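Local coordinates for reticulocyte binding protein (Streptococcus agalactiae COH1, PDB 3FAW) that probably hydrolyses alpha-1,6-glucosidic linkages of pullulan and branched alpha-glucans as a cell-wall-anchored streptococcal pullulanase, at residues A273-F278 with I313-V318. Sequence-based numbering, arbitrary orientation.
Sequences AHVRDF and IQLLPV
The first two parallel strands of the catalytic (beta/alpha)8 barrel meet where Ala273, ending strand 269-273, pairs with Leu315, ending strand 312-315. Ala273 N donates to Gln314 O at 2.8 Å, almost in line with that carbonyl (C=O...N 174°), and Leu316 N returns a bond of 3.1 Å to Ala273 O, so two bonds to Ala273 straddle Leu315 in the usual parallel pattern. The same Ala273 O also takes a CA-H...O contact from Leu315 CA at 3.3 Å. Alanine's small methyl is consistent with the ring of Phe298, from helix 295-298, lying close against both residues on the side of the sheet they share.

Past the strand ends the pairing passes to a water, which accepts from Val275 N (2.9 Å) and donates to Leu316 O, bridging two diverging backbones that no longer bond directly. Side chains close in around it. Val275 CG2 lies 4.0 Å from Leu315 CD2 and also meets Val318 CG1, these methyls forming an apolar patch next to the bridging water. With CG swung opposite its own N (chi1 -170°), His274 presents CD2 at the ring edge to Leu316 CD2, 3.6 Å away and near the ring plane. That C-H edge packs on the leucine methyl while the two nitrogens make polar contacts, which suits histidine: NE2 is hydrogen-bonded to Asn343 O, ND1 receives a weak bond from Arg276 N, and Tyr342, a calcium ligand, stacks with the ring. Parallel first strands running on into C-terminal loops belong to the TIM barrel, whose enzymes, here of the alpha-amylase family, carry the active site at that end.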
ATOM      1  N   ALA A 273       5.236   7.065  -6.716  1.00 12.63           N
ATOM      2  CA  ALA A 273       6.691   7.249  -6.633  1.00 11.20           C
ATOM      3  C   ALA A 273       7.292   6.815  -5.288  1.00 11.47           C
ATOM      4  O   ALA A 273       6.662   6.931  -4.233  1.00 11.29           O
ATOM      5  CB  ALA A 273       7.045   8.712  -6.908  1.00 12.02           C
ATOM      6  N   HIS A 274       8.521   6.310  -5.353  1.00 12.16           N
ATOM      7  CA  HIS A 274       9.356   6.029  -4.185  1.00 11.35           C
ATOM      8  C   HIS A 274      10.297   7.233  -3.978  1.00 11.60           C
ATOM      9  O   HIS A 274      10.875   7.748  -4.939  1.00  9.42           O
ATOM     10  CB  HIS A 274      10.154   4.754  -4.462  1.00 11.34           C
ATOM     11  CG  HIS A 274      10.890   4.205  -3.282  1.00  9.16           C
ATOM     12  ND1 HIS A 274      12.083   4.734  -2.835  1.00 11.51           N
ATOM     13  CD2 HIS A 274      10.633   3.137  -2.493  1.00 10.36           C
ATOM     14  CE1 HIS A 274      12.513   4.029  -1.804  1.00 11.20           C
ATOM     15  NE2 HIS A 274      11.653   3.053  -1.576  1.00  9.11           N
ATOM     16  N   VAL A 275      10.435   7.682  -2.730  1.00 13.01           N
ATOM     17  CA  VAL A 275      11.167   8.922  -2.412  1.00 13.62           C
ATOM     18  C   VAL A 275      12.648   8.872  -2.800  1.00 14.01           C
ATOM     19  O   VAL A 275      13.221   9.880  -3.227  1.00 12.77           O
ATOM     20  CB  VAL A 275      11.039   9.284  -0.912  1.00 13.84           C
ATOM     21  CG1 VAL A 275      11.907  10.492  -0.563  1.00 12.36           C
ATOM     22  CG2 VAL A 275       9.584   9.559  -0.559  1.00 13.44           C
ATOM     23  N   ARG A 276      13.259   7.701  -2.639  1.00 14.77           N
ATOM     24  CA  ARG A 276      14.627   7.461  -3.099  1.00 15.03           C
ATOM     25  C   ARG A 276      14.713   7.512  -4.629  1.00 14.49           C
ATOM     26  O   ARG A 276      15.489   8.296  -5.188  1.00 12.34           O
ATOM     27  CB  ARG A 276      15.122   6.100  -2.597  1.00 15.81           C
ATOM     28  CG  ARG A 276      16.550   5.737  -3.003  1.00 16.06           C
ATOM     29  CD  ARG A 276      17.560   6.617  -2.302  1.00 18.18           C
ATOM     30  NE  ARG A 276      18.934   6.179  -2.545  1.00 19.01           N
ATOM     31  CZ  ARG A 276      20.010   6.671  -1.935  1.00 17.32           C
ATOM     32  NH1 ARG A 276      19.901   7.630  -1.019  1.00 17.23           N
ATOM     33  NH2 ARG A 276      21.206   6.196  -2.239  1.00 16.11           N
ATOM     34  N   ASP A 277      13.909   6.676  -5.288  1.00 13.51           N
ATOM     35  CA  ASP A 277      13.921   6.546  -6.755  1.00 12.91           C
ATOM     36  C   ASP A 277      13.886   7.887  -7.474  1.00 12.38           C
ATOM     37  O   ASP A 277      14.614   8.104  -8.445  1.00 13.22           O
ATOM     38  CB  ASP A 277      12.701   5.746  -7.247  1.00 12.42           C
ATOM     39  CG  ASP A 277      12.711   4.294  -6.798  1.00 13.85           C
ATOM     40  OD1 ASP A 277      13.676   3.856  -6.134  1.00 12.33           O
ATOM     41  OD2 ASP A 277      11.725   3.592  -7.112  1.00  8.70           O
ATOM     42  N   PHE A 278      13.017   8.772  -6.999  1.00 11.88           N
ATOM     43  CA  PHE A 278      12.647   9.975  -7.733  1.00 13.23           C
ATOM     44  C   PHE A 278      13.776  11.004  -7.849  1.00 13.45           C
ATOM     45  O   PHE A 278      13.695  11.895  -8.692  1.00 11.26           O
ATOM     46  CB  PHE A 278      11.410  10.618  -7.090  1.00 14.12           C
ATOM     47  CG  PHE A 278      10.684  11.603  -7.980  1.00 14.13           C
ATOM     48  CD1 PHE A 278      10.296  11.253  -9.268  1.00 14.14           C
ATOM     49  CD2 PHE A 278      10.355  12.872  -7.511  1.00 16.36           C
ATOM     50  CE1 PHE A 278       9.616  12.150 -10.080  1.00 13.17           C
ATOM     51  CE2 PHE A 278       9.673  13.773  -8.315  1.00 15.84           C
ATOM     52  CZ  PHE A 278       9.300  13.409  -9.603  1.00 16.05           C
ATOM     53  N   ILE A 313       0.084  12.574  -5.671  1.00 13.45           N
ATOM     54  CA  ILE A 313       1.363  11.869  -5.624  1.00 12.70           C
ATOM     55  C   ILE A 313       1.296  10.811  -4.519  1.00 12.82           C
ATOM     56  O   ILE A 313       1.111  11.137  -3.342  1.00 12.27           O
ATOM     57  CB  ILE A 313       2.527  12.840  -5.374  1.00 13.05           C
ATOM     58  CG1 ILE A 313       2.564  13.914  -6.467  1.00 13.23           C
ATOM     59  CG2 ILE A 313       3.850  12.092  -5.318  1.00 13.28           C
ATOM     60  CD1 ILE A 313       3.539  15.053  -6.186  1.00 12.28           C
ATOM     61  N   GLN A 314       1.406   9.546  -4.914  1.00 12.16           N
ATOM     62  CA  GLN A 314       1.429   8.429  -3.977  1.00 12.02           C
ATOM     63  C   GLN A 314       2.863   8.049  -3.628  1.00 11.41           C
ATOM     64  O   GLN A 314       3.664   7.742  -4.517  1.00 10.52           O
ATOM     65  CB  GLN A 314       0.703   7.228  -4.573  1.00 13.03           C
ATOM     66  CG  GLN A 314       0.611   6.025  -3.642  1.00 12.19           C
ATOM     67  CD  GLN A 314      -0.293   4.944  -4.196  1.00 12.86           C
ATOM     68  OE1 GLN A 314      -1.468   5.189  -4.498  1.00  8.56           O
ATOM     69  NE2 GLN A 314       0.252   3.735  -4.340  1.00 13.09           N
ATOM     70  N   LEU A 315       3.185   8.069  -2.336  1.00 10.63           N
ATOM     71  CA  LEU A 315       4.526   7.724  -1.872  1.00 10.15           C
ATOM     72  C   LEU A 315       4.564   6.317  -1.293  1.00 11.51           C
ATOM     73  O   LEU A 315       3.753   5.968  -0.431  1.00 11.14           O
ATOM     74  CB  LEU A 315       5.013   8.718  -0.816  1.00 10.17           C
ATOM     75  CG  LEU A 315       5.084  10.185  -1.253  1.00 10.40           C
ATOM     76  CD1 LEU A 315       5.438  11.060  -0.063  1.00  7.76           C
ATOM     77  CD2 LEU A 315       6.081  10.380  -2.390  1.00 12.89           C
ATOM     78  N   LEU A 316       5.517   5.518  -1.762  1.00 12.13           N
ATOM     79  CA  LEU A 316       5.804   4.221  -1.149  1.00 13.12           C
ATOM     80  C   LEU A 316       6.119   4.420   0.342  1.00 12.80           C
ATOM     81  O   LEU A 316       6.453   5.534   0.754  1.00 12.83           O
ATOM     82  CB  LEU A 316       6.949   3.504  -1.893  1.00 12.48           C
ATOM     83  CG  LEU A 316       6.486   2.661  -3.095  1.00 14.14           C
ATOM     84  CD1 LEU A 316       6.135   3.551  -4.293  1.00 10.90           C
ATOM     85  CD2 LEU A 316       7.514   1.597  -3.485  1.00 10.79           C
ATOM     86  N   PRO A 317       6.001   3.350   1.156  1.00 11.36           N
ATOM     87  CA  PRO A 317       6.025   3.468   2.617  1.00 11.72           C
ATOM     88  C   PRO A 317       7.083   4.409   3.218  1.00 11.07           C
ATOM     89  O   PRO A 317       8.280   4.115   3.181  1.00 10.87           O
ATOM     90  CB  PRO A 317       6.256   2.019   3.069  1.00 11.82           C
ATOM     91  CG  PRO A 317       5.554   1.228   2.046  1.00 11.35           C
ATOM     92  CD  PRO A 317       5.835   1.943   0.746  1.00 12.93           C
ATOM     93  N   VAL A 318       6.623   5.535   3.760  1.00 12.23           N
ATOM     94  CA  VAL A 318       7.493   6.499   4.432  1.00 11.36           C
ATOM     95  C   VAL A 318       7.545   6.257   5.948  1.00 12.13           C
ATOM     96  O   VAL A 318       8.381   6.840   6.640  1.00 11.03           O
ATOM     97  CB  VAL A 318       7.074   7.975   4.136  1.00 11.38           C
ATOM     98  CG1 VAL A 318       7.121   8.256   2.636  1.00 10.88           C
ATOM     99  CG2 VAL A 318       5.696   8.285   4.700  1.00  8.64           C
TER
HETATM  100  O   HOH W   1       9.007   6.229  -0.681  1.00 14.64           O